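Local coordinates for protein esterase (Rhizomucor miehei, PDB 4WY5) that probably hydrolyses carboxylic esters, as expected of a fungal carboxylesterase with the alpha/beta hydrolase fold, at residues H99-R104 / P302-T307; D105-V108 / V113-F116; A198-Y203 / T239-T244; L256-S261 / E267-A272. All blocks are in the same frame, centred on the assembly; numbering follows the deposited sequence.

Contact 1 of 4, residues H99-R104 / P302-T307; sequences HIKPVR and PQYRFT. With SO4 (sulfate ion), chain D.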
loop_
_atom_site.group_PDB
_atom_site.type_symbol
_atom_site.label_atom_id
_atom_site.label_comp_id
_atom_site.label_asym_id
_atom_site.label_seq_id
_atom_site.Cartn_x
_atom_site.Cartn_y
_atom_site.Cartn_z
ATOM N N HIS A 99 -1.078 -18.757 13.256
ATOM C CA HIS A 99 -0.468 -17.647 12.525
ATOM C C HIS A 99 0.865 -18.026 11.869
ATOM O O HIS A 99 1.692 -17.156 11.559
ATOM C CB HIS A 99 -0.275 -16.445 13.458
ATOM C CG HIS A 99 -1.540 -15.694 13.735
ATOM N ND1 HIS A 99 -2.573 -16.227 14.478
ATOM C CD2 HIS A 99 -1.948 -14.456 13.350
ATOM C CE1 HIS A 99 -3.563 -15.348 14.543
ATOM N NE2 HIS A 99 -3.207 -14.266 13.869
ATOM N N ILE A 100 1.049 -19.319 11.612
ATOM C CA ILE A 100 2.348 -19.818 11.206
ATOM C C ILE A 100 2.787 -19.296 9.826
ATOM O O ILE A 100 3.986 -19.144 9.567
ATOM C CB ILE A 100 2.369 -21.384 11.244
ATOM C CG1 ILE A 100 3.810 -21.902 11.113
ATOM C CG2 ILE A 100 1.478 -21.998 10.160
ATOM C CD1 ILE A 100 3.932 -23.415 11.117
ATOM N N LYS A 101 1.839 -19.003 8.943
ATOM C CA LYS A 101 2.203 -18.572 7.586
ATOM C C LYS A 101 2.719 -17.106 7.539
ATOM O O LYS A 101 3.827 -16.871 7.036
ATOM C CB LYS A 101 1.019 -18.799 6.621
ATOM C CG LYS A 101 1.220 -18.265 5.209
ATOM C CD LYS A 101 2.300 -19.037 4.469
ATOM C CE LYS A 101 2.399 -18.625 2.983
ATOM N NZ LYS A 101 3.601 -19.236 2.328
ATOM N N PRO A 102 1.961 -16.119 8.075
ATOM C CA PRO A 102 2.558 -14.765 8.038
ATOM C C PRO A 102 3.826 -14.581 8.897
ATOM O O PRO A 102 4.691 -13.787 8.506
ATOM C CB PRO A 102 1.441 -13.859 8.569
ATOM C CG PRO A 102 0.533 -14.774 9.346
ATOM C CD PRO A 102 0.596 -16.103 8.624
ATOM N N VAL A 103 3.954 -15.302 10.012
ATOM C CA VAL A 103 5.141 -15.183 10.861
ATOM C C VAL A 103 6.402 -15.704 10.155
ATOM O O VAL A 103 7.457 -15.048 10.147
ATOM C CB VAL A 103 4.962 -15.943 12.191
ATOM C CG1 VAL A 103 6.292 -16.101 12.914
ATOM C CG2 VAL A 103 3.953 -15.231 13.067
ATOM N N ARG A 104 6.290 -16.876 9.550
ATOM C CA ARG A 104 7.428 -17.457 8.859
ATOM C C ARG A 104 7.795 -16.682 7.584
ATOM O O ARG A 104 8.983 -16.521 7.287
ATOM C CB ARG A 104 7.161 -18.946 8.574
ATOM C CG ARG A 104 7.326 -19.786 9.855
ATOM C CD ARG A 104 7.320 -21.312 9.676
ATOM N NE ARG A 104 7.351 -21.955 10.995
ATOM C CZ ARG A 104 7.510 -23.257 11.217
ATOM N NH1 ARG A 104 7.670 -24.100 10.208
ATOM N NH2 ARG A 104 7.508 -23.715 12.463
ATOM N N PRO A 302 -3.819 -11.836 -4.499
ATOM C CA PRO A 302 -2.931 -10.694 -4.785
ATOM C C PRO A 302 -2.785 -9.714 -3.619
ATOM O O PRO A 302 -1.715 -9.102 -3.507
ATOM C CB PRO A 302 -3.612 -10.003 -5.975
ATOM C CG PRO A 302 -4.406 -11.094 -6.645
ATOM C CD PRO A 302 -4.844 -12.031 -5.546
ATOM N N GLN A 303 -3.799 -9.589 -2.758
ATOM C CA GLN A 303 -3.677 -8.674 -1.628
ATOM C C GLN A 303 -2.879 -9.300 -0.465
ATOM O O GLN A 303 -2.246 -8.563 0.295
ATOM C CB GLN A 303 -5.052 -8.148 -1.148
ATOM C CG GLN A 303 -6.258 -9.042 -1.272
ATOM C CD GLN A 303 -6.861 -9.075 -2.668
ATOM O OE1 GLN A 303 -6.516 -9.943 -3.474
ATOM N NE2 GLN A 303 -7.787 -8.154 -2.953
ATOM N N TYR A 304 -2.868 -10.629 -0.321
ATOM C CA TYR A 304 -1.988 -11.237 0.695
ATOM C C TYR A 304 -0.523 -10.969 0.326
ATOM O O TYR A 304 0.287 -10.591 1.182
ATOM C CB TYR A 304 -2.195 -12.762 0.844
ATOM C CG TYR A 304 -1.153 -13.393 1.769
ATOM C CD1 TYR A 304 -1.363 -13.458 3.151
ATOM C CD2 TYR A 304 0.066 -13.871 1.265
ATOM C CE1 TYR A 304 -0.410 -13.999 4.006
ATOM C CE2 TYR A 304 1.038 -14.402 2.108
ATOM C CZ TYR A 304 0.789 -14.462 3.479
ATOM O OH TYR A 304 1.726 -14.992 4.330
ATOM N N ARG A 305 -0.184 -11.181 -0.944
ATOM C CA ARG A 305 1.188 -10.972 -1.428
ATOM C C ARG A 305 1.627 -9.482 -1.322
ATOM O O ARG A 305 2.709 -9.175 -0.825
ATOM C CB ARG A 305 1.291 -11.486 -2.877
ATOM C CG ARG A 305 2.689 -11.548 -3.478
ATOM C CD ARG A 305 2.705 -12.266 -4.854
ATOM N NE ARG A 305 1.787 -11.679 -5.841
ATOM C CZ ARG A 305 0.640 -12.236 -6.252
ATOM N NH1 ARG A 305 0.256 -13.423 -5.781
ATOM N NH2 ARG A 305 -0.123 -11.614 -7.150
ATOM N N PHE A 306 0.773 -8.564 -1.760
ATOM C CA PHE A 306 1.051 -7.125 -1.651
ATOM C C PHE A 306 1.338 -6.745 -0.193
ATOM O O PHE A 306 2.310 -6.069 0.104
ATOM C CB PHE A 306 -0.139 -6.305 -2.199
ATOM C CG PHE A 306 -0.113 -4.835 -1.818
ATOM C CD1 PHE A 306 0.585 -3.895 -2.590
ATOM C CD2 PHE A 306 -0.785 -4.389 -0.688
ATOM C CE1 PHE A 306 0.610 -2.535 -2.235
ATOM C CE2 PHE A 306 -0.762 -3.038 -0.317
ATOM C CZ PHE A 306 -0.061 -2.106 -1.094
ATOM N N THR A 307 0.518 -7.232 0.727
ATOM C CA THR A 307 0.608 -6.760 2.104
ATOM C C THR A 307 1.879 -7.277 2.764
ATOM O O THR A 307 2.573 -6.516 3.452
ATOM C CB THR A 307 -0.635 -7.169 2.923
ATOM O OG1 THR A 307 -1.815 -6.691 2.256
ATOM C CG2 THR A 307 -0.564 -6.584 4.320
HETATM S S SO4 D . 7.706 -27.678 12.754
HETATM O O1 SO4 D . 7.690 -29.012 13.363
HETATM O O2 SO4 D . 8.922 -26.965 13.144
HETATM O O3 SO4 D . 7.673 -27.793 11.291
HETATM O O4 SO4 D . 6.545 -26.923 13.231
#
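Lys101 and Pro102, on the first turn of helix 100-110, receive the hydroxyl end of Tyr304 from helix 302-319. Ahead of them His99 occupies the N-cap position, its NE2 hydrogen-bonded to Asp160 OD1. Ile100 takes no part in the crossing but lays CD1 over the centre of one face of the Arg104 guanidinium. At Lys101, CG stands anti to the backbone N (chi1 174°) and the chain then bends at chi2 (67°), so that its methylenes curl past the phenol oxygen: CG lies 3.4 Å and CE 3.9 Å from Tyr304 OH. Its ammonium group passes on to Lys47 O. Pro102 closes in on the same oxygen with backbone and ring, CA at 3.8 Å and CB at 4.4 Å from Tyr304 OH. These carbon neighbours give the hydroxyl no polar partner; that comes one turn further on, from Asp105 OD2, which is hydrogen-bonded to Tyr304 OH. Arg104, extended from CG to NE, carries its guanidinium elsewhere, pairing with Glu53 and reaching sulfate O4 through a weak bond from NH2 (3.4 Å). Between these two segments Tyr304 is the link; further along, Leu106 of helix 100-110 packs on Ile308, Ile311 and Val312 of helix 302-319, on the same face of the central sheet, while Pro302, Arg305 and Phe306 of the later helix pack against the second subunit.

Contact 2 of 4, residues D105-V108 / V113-F116; sequences DLTV and VTVF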
loop_
_atom_site.group_PDB
_atom_site.type_symbol
_atom_site.label_atom_id
_atom_site.label_comp_id
_atom_site.label_asym_id
_atom_site.label_seq_id
_atom_site.Cartn_x
_atom_site.Cartn_y
_atom_site.Cartn_z
ATOM N N ASP A 105 6.790 -16.148 6.882
ATOM C CA ASP A 105 7.015 -15.268 5.712
ATOM C C ASP A 105 7.769 -13.956 6.056
ATOM O O ASP A 105 8.747 -13.594 5.402
ATOM C CB ASP A 105 5.676 -14.915 5.020
ATOM C CG ASP A 105 5.142 -16.055 4.150
ATOM O OD1 ASP A 105 5.862 -17.069 3.977
ATOM O OD2 ASP A 105 4.023 -15.932 3.605
ATOM N N LEU A 106 7.277 -13.223 7.046
ATOM C CA LEU A 106 7.938 -11.986 7.483
ATOM C C LEU A 106 9.384 -12.227 7.945
ATOM O O LEU A 106 10.285 -11.435 7.647
ATOM C CB LEU A 106 7.136 -11.336 8.615
ATOM C CG LEU A 106 5.741 -10.838 8.190
ATOM C CD1 LEU A 106 4.898 -10.403 9.382
ATOM C CD2 LEU A 106 5.863 -9.708 7.166
ATOM N N THR A 107 9.594 -13.319 8.676
ATOM C CA THR A 107 10.903 -13.628 9.248
ATOM C C THR A 107 11.979 -13.826 8.169
ATOM O O THR A 107 13.016 -13.167 8.216
ATOM C CB THR A 107 10.828 -14.881 10.163
ATOM O OG1 THR A 107 10.001 -14.591 11.300
ATOM C CG2 THR A 107 12.225 -15.306 10.640
ATOM N N VAL A 108 11.747 -14.709 7.195
ATOM C CA VAL A 108 12.786 -14.950 6.190
ATOM C C VAL A 108 12.887 -13.835 5.118
ATOM O O VAL A 108 13.989 -13.570 4.637
ATOM C CB VAL A 108 12.612 -16.341 5.495
ATOM C CG1 VAL A 108 12.194 -17.388 6.516
ATOM C CG2 VAL A 108 11.607 -16.296 4.355
ATOM N N VAL A 113 14.957 -11.570 13.485
ATOM C CA VAL A 113 14.550 -12.452 14.571
ATOM C C VAL A 113 13.154 -12.047 15.078
ATOM O O VAL A 113 12.963 -10.933 15.591
ATOM C CB VAL A 113 15.556 -12.405 15.752
ATOM C CG1 VAL A 113 15.034 -13.206 16.929
ATOM C CG2 VAL A 113 16.928 -12.923 15.311
ATOM N N THR A 114 12.183 -12.949 14.945
ATOM C CA THR A 114 10.812 -12.675 15.377
ATOM C C THR A 114 10.565 -13.276 16.751
ATOM O O THR A 114 10.735 -14.481 16.948
ATOM C CB THR A 114 9.757 -13.260 14.391
ATOM O OG1 THR A 114 9.899 -12.664 13.098
ATOM C CG2 THR A 114 8.327 -13.016 14.908
ATOM N N VAL A 115 10.148 -12.440 17.697
ATOM C CA VAL A 115 9.764 -12.914 19.024
ATOM C C VAL A 115 8.243 -12.947 19.096
ATOM O O VAL A 115 7.589 -11.903 19.091
ATOM C CB VAL A 115 10.327 -12.017 20.161
ATOM C CG1 VAL A 115 9.907 -12.556 21.538
ATOM C CG2 VAL A 115 11.866 -11.871 20.057
ATOM N N PHE A 116 7.687 -14.153 19.118
ATOM C CA PHE A 116 6.249 -14.350 19.195
ATOM C C PHE A 116 5.820 -14.424 20.665
ATOM O O PHE A 116 6.206 -15.353 21.381
ATOM C CB PHE A 116 5.853 -15.632 18.454
ATOM C CG PHE A 116 4.362 -15.818 18.291
ATOM C CD1 PHE A 116 3.618 -16.465 19.274
ATOM C CD2 PHE A 116 3.708 -15.382 17.137
ATOM C CE1 PHE A 116 2.227 -16.645 19.127
ATOM C CE2 PHE A 116 2.317 -15.558 16.979
ATOM C CZ PHE A 116 1.582 -16.193 17.975
#
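Thr107 and Thr114 make a buried hydroxyl-to-hydroxyl contact within a beta-alpha-beta crossover of the alpha/beta hydrolase fold. Strand 80-86 leads into helix 100-110, and the chain returns in strand 113-117, which lies parallel beside it; the contact pins the returning strand to the helix just passed. The backbones come close here, Thr107 CA and Thr114 CA being 6.2 Å apart, and the two hydroxyls alone bridge the gap. On the helix, Thr107 keeps OG1 beside its own backbone N (chi1 -65°), a setting from which the oxygen can bond back to Val103 O one turn earlier. Having that acceptor, it accepts a hydrogen bond from Thr114 OG1, so Thr107 OG1 is gripped by two bonds and neither hydroxyl enters the core without a polar partner. The surroundings are largely apolar: Thr107 rests on Val70 of strand 63-71, Thr114 on Phe85 of strand 80-86, and the neighbouring Leu106 turns to helix 302-319. Strand alternation points Thr114 at the helix, whereas Val113 is directed away from it. Thr114 OG1 donates to Thr107 OG1 over 2.6 Å. Behind the bond, Thr114 CB is 3.4 Å from Thr107 OG1, and Thr107 CB is 3.8 Å from Thr114 OG1. The angle CB-OG1-OG1 is accordingly narrow at the donor Thr114, about 108°, and wider at the acceptor Thr107, about 135°.

Contact 3 of 4, residues A198-Y203 / T239-T244; sequences AKYESY and TLELAT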
loop_
_atom_site.group_PDB
_atom_site.type_symbol
_atom_site.label_atom_id
_atom_site.label_comp_id
_atom_site.label_asym_id
_atom_site.label_seq_id
_atom_site.Cartn_x
_atom_site.Cartn_y
_atom_site.Cartn_z
ATOM N N ALA A 198 -21.199 1.551 16.224
ATOM C CA ALA A 198 -22.360 1.906 15.392
ATOM C C ALA A 198 -22.332 3.352 14.912
ATOM O O ALA A 198 -23.156 3.763 14.110
ATOM C CB ALA A 198 -23.659 1.641 16.153
ATOM N N LYS A 199 -21.385 4.119 15.419
ATOM C CA LYS A 199 -21.137 5.472 14.950
ATOM C C LYS A 199 -20.636 5.500 13.495
ATOM O O LYS A 199 -20.795 6.494 12.797
ATOM C CB LYS A 199 -20.100 6.130 15.869
ATOM C CG LYS A 199 -19.670 7.536 15.496
ATOM C CD LYS A 199 -18.425 7.944 16.299
ATOM C CE LYS A 199 -17.949 9.369 15.964
ATOM N NZ LYS A 199 -16.694 9.740 16.709
ATOM N N TYR A 200 -20.021 4.413 13.043
ATOM C CA TYR A 200 -19.371 4.407 11.735
ATOM C C TYR A 200 -20.171 3.642 10.669
ATOM O O TYR A 200 -20.739 2.566 10.934
ATOM C CB TYR A 200 -17.950 3.811 11.856
ATOM C CG TYR A 200 -17.023 4.558 12.804
ATOM C CD1 TYR A 200 -16.312 5.687 12.380
ATOM C CD2 TYR A 200 -16.854 4.128 14.120
ATOM C CE1 TYR A 200 -15.467 6.371 13.249
ATOM C CE2 TYR A 200 -16.018 4.798 14.994
ATOM C CZ TYR A 200 -15.324 5.914 14.557
ATOM O OH TYR A 200 -14.483 6.572 15.435
ATOM N N GLU A 201 -20.157 4.180 9.452
ATOM C CA GLU A 201 -20.954 3.657 8.342
ATOM C C GLU A 201 -20.581 2.208 7.993
ATOM O O GLU A 201 -21.455 1.415 7.627
ATOM C CB GLU A 201 -20.772 4.556 7.099
ATOM C CG GLU A 201 -21.531 4.112 5.835
ATOM C CD GLU A 201 -21.290 5.030 4.618
ATOM O OE1 GLU A 201 -20.188 5.625 4.507
ATOM O OE2 GLU A 201 -22.192 5.131 3.751
ATOM N N SER A 202 -19.302 1.845 8.140
ATOM C CA SER A 202 -18.888 0.488 7.774
ATOM C C SER A 202 -19.461 -0.584 8.709
ATOM O O SER A 202 -19.635 -1.729 8.298
ATOM C CB SER A 202 -17.361 0.378 7.702
ATOM O OG SER A 202 -16.731 0.877 8.854
ATOM N N TYR A 203 -19.794 -0.209 9.944
ATOM C CA TYR A 203 -20.464 -1.119 10.887
ATOM C C TYR A 203 -21.810 -1.558 10.325
ATOM O O TYR A 203 -22.143 -2.747 10.288
ATOM C CB TYR A 203 -20.630 -0.432 12.245
ATOM C CG TYR A 203 -21.293 -1.242 13.357
ATOM C CD1 TYR A 203 -22.652 -1.100 13.643
ATOM C CD2 TYR A 203 -20.546 -2.102 14.162
ATOM C CE1 TYR A 203 -23.256 -1.818 14.682
ATOM C CE2 TYR A 203 -21.141 -2.822 15.209
ATOM C CZ TYR A 203 -22.496 -2.680 15.461
ATOM O OH TYR A 203 -23.087 -3.396 16.489
ATOM N N THR A 239 -9.754 1.360 24.642
ATOM C CA THR A 239 -10.393 1.806 23.416
ATOM C C THR A 239 -9.640 3.025 22.876
ATOM O O THR A 239 -9.910 4.170 23.265
ATOM C CB THR A 239 -11.903 2.137 23.647
ATOM O OG1 THR A 239 -12.043 3.079 24.717
ATOM C CG2 THR A 239 -12.696 0.861 23.977
ATOM N N LEU A 240 -8.692 2.734 21.978
ATOM C CA LEU A 240 -7.780 3.687 21.349
ATOM C C LEU A 240 -8.444 4.981 20.827
ATOM O O LEU A 240 -7.819 6.041 20.781
ATOM C CB LEU A 240 -7.059 2.996 20.178
ATOM C CG LEU A 240 -5.741 2.201 20.288
ATOM C CD1 LEU A 240 -4.931 2.559 21.511
ATOM C CD2 LEU A 240 -5.949 0.692 20.182
ATOM N N GLU A 241 -9.700 4.890 20.413
ATOM C CA GLU A 241 -10.413 6.051 19.886
ATOM C C GLU A 241 -10.451 7.235 20.871
ATOM O O GLU A 241 -10.565 8.393 20.455
ATOM C CB GLU A 241 -11.823 5.622 19.506
ATOM C CG GLU A 241 -12.709 6.661 18.910
ATOM C CD GLU A 241 -14.144 6.216 18.984
ATOM O OE1 GLU A 241 -14.473 5.492 19.956
ATOM O OE2 GLU A 241 -14.926 6.555 18.070
ATOM N N LEU A 242 -10.308 6.946 22.165
ATOM C CA LEU A 242 -10.367 7.981 23.205
ATOM C C LEU A 242 -9.080 8.792 23.364
ATOM O O LEU A 242 -9.059 9.792 24.089
ATOM C CB LEU A 242 -10.721 7.352 24.562
ATOM C CG LEU A 242 -12.116 6.721 24.676
ATOM C CD1 LEU A 242 -12.373 6.122 26.075
ATOM C CD2 LEU A 242 -13.181 7.746 24.299
ATOM N N ALA A 243 -8.015 8.370 22.689
ATOM C CA ALA A 243 -6.710 8.996 22.878
ATOM C C ALA A 243 -6.727 10.484 22.529
ATOM O O ALA A 243 -7.315 10.895 21.528
ATOM C CB ALA A 243 -5.656 8.270 22.056
ATOM N N THR A 244 -6.083 11.285 23.372
ATOM C CA THR A 244 -5.936 12.718 23.127
ATOM C C THR A 244 -4.761 12.997 22.206
ATOM O O THR A 244 -3.936 12.118 21.950
ATOM C CB THR A 244 -5.671 13.513 24.413
ATOM O OG1 THR A 244 -4.377 13.156 24.921
ATOM C CG2 THR A 244 -6.748 13.263 25.458
#
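Tyr200 and Glu241 reach for each other from opposite directions across a gap that their backbones leave wide, the nearest pair of CA atoms, Lys199 CA and Glu241 CA, being 11.8 Å apart. The close part of the contact is one bond: Tyr200 OH donates to Glu241 OE2 over 2.7 Å. The carboxylate oxygen sits at the edge of the phenol ring, near its plane, 3.6 Å from Tyr200 CZ, and is approached on its anti side from 33° out of the carboxylate plane. The two flat groups are turned 36° against each other. Glu241 can span the distance because CG is anti to the backbone N (chi1 -178°) and the chain stays extended beyond it. On its inner side the tyrosine leans on Glu267 of helix 265-277, and Leu240 beside the glutamate packs on Tyr271 of the same helix.

The outer side is much looser. Lys199, exposed and fully extended, runs along one face of the Tyr200 ring, with CD toward its rim, and ends 3.9 Å from Glu241 OE2 at NZ, a long salt bridge that probably adds little rigidity. Both segments belong to the chain that links the adjacent parallel strands 185-189 and 254-259, here a run of short helices and loops packed against helix 265-277. With Val195 N bonded to Glu241 OE1 and Tyr200 OH to OE2, the carboxylate is held at both oxygens; these donors and the nearby ammonium would probably favour its ionised form.

Contact 4 of 4, residues L256-S261 / E267-A272; sequences LFTAES and EGEKYA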
loop_
_atom_site.group_PDB
_atom_site.type_symbol
_atom_site.label_atom_id
_atom_site.label_comp_id
_atom_site.label_asym_id
_atom_site.label_seq_id
_atom_site.Cartn_x
_atom_site.Cartn_y
_atom_site.Cartn_z
ATOM N N LEU A 256 -0.274 1.646 8.709
ATOM C CA LEU A 256 -1.603 1.103 9.011
ATOM C C LEU A 256 -2.330 0.571 7.770
ATOM O O LEU A 256 -2.364 1.227 6.733
ATOM C CB LEU A 256 -2.450 2.161 9.712
ATOM C CG LEU A 256 -3.784 1.760 10.337
ATOM C CD1 LEU A 256 -4.090 2.726 11.451
ATOM C CD2 LEU A 256 -4.917 1.830 9.326
ATOM N N PHE A 257 -2.869 -0.648 7.884
ATOM C CA PHE A 257 -3.687 -1.254 6.824
ATOM C C PHE A 257 -5.122 -1.340 7.283
ATOM O O PHE A 257 -5.390 -1.678 8.450
ATOM C CB PHE A 257 -3.221 -2.658 6.445
ATOM C CG PHE A 257 -1.830 -2.718 5.844
ATOM C CD1 PHE A 257 -1.655 -2.684 4.460
ATOM C CD2 PHE A 257 -0.713 -2.807 6.660
ATOM C CE1 PHE A 257 -0.387 -2.750 3.896
ATOM C CE2 PHE A 257 0.566 -2.876 6.106
ATOM C CZ PHE A 257 0.730 -2.846 4.719
ATOM N N THR A 258 -6.034 -1.071 6.352
ATOM C CA THR A 258 -7.459 -1.191 6.594
ATOM C C THR A 258 -8.057 -2.080 5.488
ATOM O O THR A 258 -7.503 -2.146 4.388
ATOM C CB THR A 258 -8.097 0.208 6.641
ATOM O OG1 THR A 258 -8.685 0.423 7.926
ATOM C CG2 THR A 258 -9.095 0.407 5.541
ATOM N N ALA A 259 -9.147 -2.795 5.772
ATOM C CA ALA A 259 -9.772 -3.642 4.750
ATOM C C ALA A 259 -11.087 -3.036 4.236
ATOM O O ALA A 259 -11.887 -2.541 5.027
ATOM C CB ALA A 259 -10.017 -5.050 5.302
ATOM N N GLU A 260 -11.300 -3.065 2.916
ATOM C CA GLU A 260 -12.455 -2.391 2.312
ATOM C C GLU A 260 -13.803 -2.891 2.838
ATOM O O GLU A 260 -14.681 -2.088 3.138
ATOM C CB GLU A 260 -12.441 -2.515 0.771
ATOM C CG GLU A 260 -13.647 -1.793 0.124
ATOM C CD GLU A 260 -13.656 -1.828 -1.398
ATOM O OE1 GLU A 260 -13.403 -2.922 -1.965
ATOM O OE2 GLU A 260 -13.939 -0.772 -2.029
ATOM N N SER A 261 -13.978 -4.208 2.926
ATOM C CA SER A 261 -15.244 -4.778 3.390
ATOM C C SER A 261 -15.094 -5.323 4.811
ATOM O O SER A 261 -14.964 -6.541 5.018
ATOM C CB SER A 261 -15.722 -5.883 2.442
ATOM O OG SER A 261 -16.105 -5.352 1.176
ATOM N N GLU A 267 -13.133 3.152 11.595
ATOM C CA GLU A 267 -12.539 3.525 12.871
ATOM C C GLU A 267 -11.035 3.317 12.810
ATOM O O GLU A 267 -10.269 4.016 13.488
ATOM C CB GLU A 267 -13.166 2.738 14.026
ATOM C CG GLU A 267 -12.736 1.287 14.154
ATOM C CD GLU A 267 -13.640 0.531 15.119
ATOM O OE1 GLU A 267 -14.860 0.489 14.841
ATOM O OE2 GLU A 267 -13.148 -0.001 16.154
ATOM N N GLY A 268 -10.602 2.377 11.976
ATOM C CA GLY A 268 -9.190 2.236 11.718
ATOM C C GLY A 268 -8.655 3.461 10.993
ATOM O O GLY A 268 -7.588 3.975 11.340
ATOM N N GLU A 269 -9.393 3.949 9.996
ATOM C CA GLU A 269 -8.905 5.089 9.220
ATOM C C GLU A 269 -8.957 6.359 10.082
ATOM O O GLU A 269 -8.130 7.256 9.931
ATOM C CB GLU A 269 -9.716 5.266 7.915
ATOM C CG GLU A 269 -9.675 4.038 6.986
ATOM C CD GLU A 269 -10.358 4.232 5.634
ATOM O OE1 GLU A 269 -10.888 5.338 5.344
ATOM O OE2 GLU A 269 -10.377 3.251 4.843
ATOM N N LYS A 270 -9.867 6.398 11.051
ATOM C CA LYS A 270 -9.958 7.563 11.934
ATOM C C LYS A 270 -8.746 7.629 12.856
ATOM O O LYS A 270 -8.218 8.701 13.099
ATOM C CB LYS A 270 -11.243 7.532 12.752
ATOM C CG LYS A 270 -11.360 8.652 13.791
ATOM C CD LYS A 270 -11.650 10.011 13.164
ATOM C CE LYS A 270 -11.705 11.101 14.243
ATOM N NZ LYS A 270 -12.422 12.328 13.772
ATOM N N TYR A 271 -8.268 6.485 13.325
ATOM C CA TYR A 271 -7.072 6.478 14.181
ATOM C C TYR A 271 -5.828 6.946 13.413
ATOM O O TYR A 271 -4.969 7.645 13.965
ATOM C CB TYR A 271 -6.834 5.074 14.778
ATOM C CG TYR A 271 -5.795 5.016 15.891
ATOM C CD1 TYR A 271 -6.030 5.619 17.128
ATOM C CD2 TYR A 271 -4.582 4.357 15.705
ATOM C CE1 TYR A 271 -5.083 5.569 18.151
ATOM C CE2 TYR A 271 -3.629 4.298 16.712
ATOM C CZ TYR A 271 -3.882 4.905 17.940
ATOM O OH TYR A 271 -2.933 4.854 18.949
ATOM N N ALA A 272 -5.735 6.589 12.133
ATOM C CA ALA A 272 -4.648 7.096 11.287
ATOM C C ALA A 272 -4.644 8.629 11.275
ATOM O O ALA A 272 -3.591 9.263 11.376
ATOM C CB ALA A 272 -4.775 6.544 9.854
#
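Leu256 and Thr258, alternate residues on one side of strand 254-259, meet Gly268, Glu269 and Ala272 of the helix that follows. Leu256 CD1 reaches between the helix turns, 3.7 Å from the backbone oxygen Gly268 O and 4.2 Å from Ala272 CB. Thr258 faces the earlier turn: its methyl CG2 comes within 3.2 Å of Glu269 OE2, though the threonine's unstaggered chi1 (-119°) makes this short contact doubtful, while Thr258 OG1 lies 3.9 Å from Glu269 CG. The two side chains cross at about a right angle. What brings the backbones so near is Gly268, whose CA is only 6.4 Å from Thr258 CA; lacking a side chain, it leaves its place to the threonine hydroxyl, with Thr258 OG1 4.2 Å from Gly268 CA.

In the next shell, Glu269 CG is anti to its carbonyl carbon (chi1 -59°) and the chain runs straight on, taking the carboxylate past the methyl to a salt bridge with Arg286 NE. Thr258 OG1 has a weak hydrogen bond to Arg265 O at the start of the helix. The short axes approach to 8.5 Å and run nearly antiparallel, at 156°, as fits a beta-alpha-beta unit whose next member is strand 282-287. That strand pairs with Leu256 and Thr258 through its backbone, and Ala272 rests on its Ala284; on the reverse side of strand 254-259, Phe257 packs against helix 302-319.

Overall arrangement
Along the chain contact 2 closes first, then contact 3, then contact 4, and all three fall between the two segments of contact 1. Contacts 1 and 2 share helix 100-110, with centres 12 Å apart. Contacts 2 and 4 are the helix-on-strand packings of two crossovers in the same sheet, 24 Å apart between centres and on opposite sides of the chain's centre. Helix 302-319 links the two regions: Thr307 and Phe306 of contact 1 pack on Phe257 of contact 4. Contact 3 lies 11 Å beyond contact 4, centre to centre, tying the peripheral loops to helix 265-277. Together they run from core to surface of the alpha/beta hydrolase fold.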